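Local coordinates for protein fructose-bisphosphate aldolase (Plasmodium falciparum, PDB 4TR9) that belongs to the class I fructose-bisphosphate aldolases, a family of TIM-barrel proteins, at residues V18-A26 against C185-I193. Sequence-based numbering, arbitrary orientation.
Sequences VAEELATTA and CQQNRLVPI
Leu22 lies against the turn that links helix 168-187 to strand 191-198, and its two methyls divide the work. CD1 rests on the aliphatic start of Gln186, 3.7 Å from its CB, while CD2 sits over the backbone, 3.6 Å from Leu190 N, and also meets Val191 CG2. With CG anti to the carbonyl carbon (chi1 -64°), the side chain leans across to the turn although its first bond runs along the interface. Val191 answers from the strand: its CG2 rests on the helix surface, 3.4 Å from Leu22 O and 3.7 Å from Thr25 CB, and its CG1 approaches Ala26 CB. One turn before Leu22, Val18 presses CG1 to within 3.2 Å of Gln186 O. No hydrogen bond crosses between the two segments, an example of helix-to-turn packing made mainly by apolar side chains against backbone.

The turn is a Schellman motif, with Arg189 at positive phi as its C-prime residue: Leu190 N reaches back to Cys185 O at 2.8 Å, and a weaker bond joins Arg189 N to Gln186 O. This is the return from helix to strand in the TIM barrel, and helix 16-29 lies at the end of the barrel where the strands begin, with Leu230 and Pro273 in the neighbouring loops; its segment runs at 47° to strand segment 191-193.

At the more open margin, Glu21 OE1 comes within 4.1 Å of Arg189 CD, the carboxylate and guanidinium planes standing 86° apart. Glu21 OE1 stays 5.3 Å from Arg189 NE; the attraction is therefore probably only long-range. Tyr144 of helix 136-146 serves both residues, hydrogen-bonding Glu21 OE2 and making a cation-pi contact with Arg189. Further out, Gln186 NE2 donates to Leu230 O, and backbone bonds to Arg149 and Ala151 tie Val191 into the sheet beside strand 150-157.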
loop_
_atom_site.group_PDB
_atom_site.type_symbol
_atom_site.label_atom_id
_atom_site.label_comp_id
_atom_site.label_asym_id
_atom_site.label_seq_id
_atom_site.Cartn_x
_atom_site.Cartn_y
_atom_site.Cartn_z
ATOM N N VAL A 18 25.323 -9.991 14.480
ATOM C CA VAL A 18 25.085 -8.622 14.043
ATOM C C VAL A 18 23.913 -8.000 14.792
ATOM O O VAL A 18 24.028 -6.904 15.340
ATOM C CB VAL A 18 24.816 -8.551 12.527
ATOM C CG1 VAL A 18 24.287 -7.181 12.141
ATOM C CG2 VAL A 18 26.082 -8.876 11.750
ATOM N N ALA A 19 22.791 -8.712 14.824
ATOM C CA ALA A 19 21.593 -8.234 15.506
ATOM C C ALA A 19 21.837 -8.031 16.999
ATOM O O ALA A 19 21.226 -7.165 17.625
ATOM C CB ALA A 19 20.442 -9.203 15.289
ATOM N N GLU A 20 22.735 -8.832 17.562
ATOM C CA GLU A 20 23.046 -8.752 18.984
ATOM C C GLU A 20 23.827 -7.482 19.306
ATOM O O GLU A 20 23.544 -6.803 20.292
ATOM C CB GLU A 20 23.834 -9.987 19.426
ATOM C CG GLU A 20 23.969 -10.142 20.928
ATOM C CD GLU A 20 24.533 -11.493 21.323
ATOM O OE1 GLU A 20 24.766 -12.328 20.424
ATOM O OE2 GLU A 20 24.741 -11.720 22.534
ATOM N N GLU A 21 24.806 -7.165 18.465
ATOM C CA GLU A 21 25.628 -5.975 18.656
ATOM C C GLU A 21 24.813 -4.699 18.474
ATOM O O GLU A 21 24.981 -3.730 19.215
ATOM C CB GLU A 21 26.813 -5.982 17.686
ATOM C CG GLU A 21 27.756 -4.798 17.848
ATOM C CD GLU A 21 28.862 -4.782 16.809
ATOM O OE1 GLU A 21 28.818 -5.612 15.876
ATOM O OE2 GLU A 21 29.777 -3.938 16.923
ATOM N N LEU A 22 23.928 -4.707 17.481
ATOM C CA LEU A 22 23.099 -3.547 17.178
ATOM C C LEU A 22 22.146 -3.221 18.322
ATOM O O LEU A 22 21.884 -2.052 18.608
ATOM C CB LEU A 22 22.310 -3.783 15.890
ATOM C CG LEU A 22 23.145 -3.946 14.620
ATOM C CD1 LEU A 22 22.273 -4.377 13.451
ATOM C CD2 LEU A 22 23.895 -2.661 14.294
ATOM N N ALA A 23 21.632 -4.259 18.972
ATOM C CA ALA A 23 20.719 -4.087 20.096
ATOM C C ALA A 23 21.442 -3.499 21.302
ATOM O O ALA A 23 20.873 -2.707 22.055
ATOM C CB ALA A 23 20.072 -5.413 20.459
ATOM N N THR A 24 22.699 -3.895 21.482
ATOM C CA THR A 24 23.513 -3.399 22.585
ATOM C C THR A 24 23.825 -1.917 22.415
ATOM O O THR A 24 23.657 -1.127 23.346
ATOM C CB THR A 24 24.836 -4.184 22.711
ATOM O OG1 THR A 24 24.556 -5.553 23.028
ATOM C CG2 THR A 24 25.711 -3.586 23.803
ATOM N N THR A 25 24.276 -1.548 21.220
ATOM C CA THR A 25 24.638 -0.168 20.917
ATOM C C THR A 25 23.430 0.762 21.006
ATOM O O THR A 25 23.533 1.881 21.508
ATOM C CB THR A 25 25.265 -0.052 19.514
ATOM O OG1 THR A 25 26.398 -0.924 19.420
ATOM C CG2 THR A 25 25.706 1.377 19.235
ATOM N N ALA A 26 22.287 0.287 20.521
ATOM C CA ALA A 26 21.061 1.079 20.521
ATOM C C ALA A 26 20.601 1.417 21.937
ATOM O O ALA A 26 20.228 2.554 22.221
ATOM C CB ALA A 26 19.960 0.344 19.773
ATOM N N CYS A 185 22.463 -0.033 6.854
ATOM C CA CYS A 185 23.307 0.207 8.021
ATOM C C CYS A 185 23.376 -1.013 8.932
ATOM O O CYS A 185 24.457 -1.405 9.374
ATOM C CB CYS A 185 22.799 1.414 8.810
ATOM S SG CYS A 185 23.029 2.992 7.970
ATOM N N GLN A 186 22.220 -1.608 9.210
ATOM C CA GLN A 186 22.156 -2.788 10.064
ATOM C C GLN A 186 22.909 -3.956 9.437
ATOM O O GLN A 186 23.498 -4.776 10.139
ATOM C CB GLN A 186 20.701 -3.177 10.337
ATOM C CG GLN A 186 19.938 -2.147 11.152
ATOM C CD GLN A 186 18.577 -2.636 11.596
ATOM O OE1 GLN A 186 18.004 -3.547 10.998
ATOM N NE2 GLN A 186 18.050 -2.037 12.659
ATOM N N GLN A 187 22.891 -4.019 8.110
ATOM C CA GLN A 187 23.618 -5.048 7.380
ATOM C C GLN A 187 25.120 -4.897 7.597
ATOM O O GLN A 187 25.857 -5.882 7.628
ATOM C CB GLN A 187 23.292 -4.979 5.887
ATOM C CG GLN A 187 23.861 -6.126 5.070
ATOM C CD GLN A 187 23.712 -5.908 3.577
ATOM O OE1 GLN A 187 23.801 -4.780 3.090
ATOM N NE2 GLN A 187 23.481 -6.989 2.842
ATOM N N ASN A 188 25.563 -3.653 7.756
ATOM C CA ASN A 188 26.981 -3.362 7.923
ATOM C C ASN A 188 27.333 -2.939 9.346
ATOM O O ASN A 188 28.222 -2.115 9.554
ATOM C CB ASN A 188 27.413 -2.278 6.934
ATOM C CG ASN A 188 27.253 -2.712 5.489
ATOM O OD1 ASN A 188 28.128 -3.369 4.928
ATOM N ND2 ASN A 188 26.130 -2.345 4.880
ATOM N N ARG A 189 26.620 -3.506 10.317
ATOM C CA ARG A 189 26.924 -3.325 11.736
ATOM C C ARG A 189 26.892 -1.864 12.192
ATOM O O ARG A 189 27.765 -1.421 12.937
ATOM C CB ARG A 189 28.293 -3.935 12.057
ATOM C CG ARG A 189 28.391 -5.423 11.756
ATOM C CD ARG A 189 29.816 -5.933 11.913
ATOM N NE ARG A 189 30.715 -5.369 10.909
ATOM C CZ ARG A 189 32.015 -5.630 10.838
ATOM N NH1 ARG A 189 32.755 -5.072 9.890
ATOM N NH2 ARG A 189 32.579 -6.450 11.716
ATOM N N LEU A 190 25.881 -1.123 11.749
ATOM C CA LEU A 190 25.688 0.255 12.194
ATOM C C LEU A 190 24.245 0.494 12.622
ATOM O O LEU A 190 23.311 0.141 11.903
ATOM C CB LEU A 190 26.072 1.246 11.093
ATOM C CG LEU A 190 27.553 1.389 10.740
ATOM C CD1 LEU A 190 27.743 2.471 9.689
ATOM C CD2 LEU A 190 28.380 1.694 11.979
ATOM N N VAL A 191 24.067 1.092 13.797
ATOM C CA VAL A 191 22.736 1.420 14.294
ATOM C C VAL A 191 22.179 2.644 13.576
ATOM O O VAL A 191 22.739 3.734 13.671
ATOM C CB VAL A 191 22.742 1.679 15.813
ATOM C CG1 VAL A 191 21.399 2.233 16.264
ATOM C CG2 VAL A 191 23.080 0.403 16.565
ATOM N N PRO A 192 21.071 2.464 12.846
ATOM C CA PRO A 192 20.486 3.572 12.089
ATOM C C PRO A 192 19.608 4.484 12.939
ATOM O O PRO A 192 18.707 4.009 13.634
ATOM C CB PRO A 192 19.654 2.857 11.025
ATOM C CG PRO A 192 19.241 1.583 11.679
ATOM C CD PRO A 192 20.360 1.195 12.613
ATOM N N ILE A 193 19.879 5.783 12.889
ATOM C CA ILE A 193 19.003 6.761 13.517
ATOM C C ILE A 193 18.031 7.304 12.476
ATOM O O ILE A 193 18.407 8.093 11.607
ATOM C CB ILE A 193 19.790 7.918 14.155
ATOM C CG1 ILE A 193 20.663 7.398 15.298
ATOM C CG2 ILE A 193 18.843 8.986 14.669
ATOM C CD1 ILE A 193 21.347 8.492 16.087
#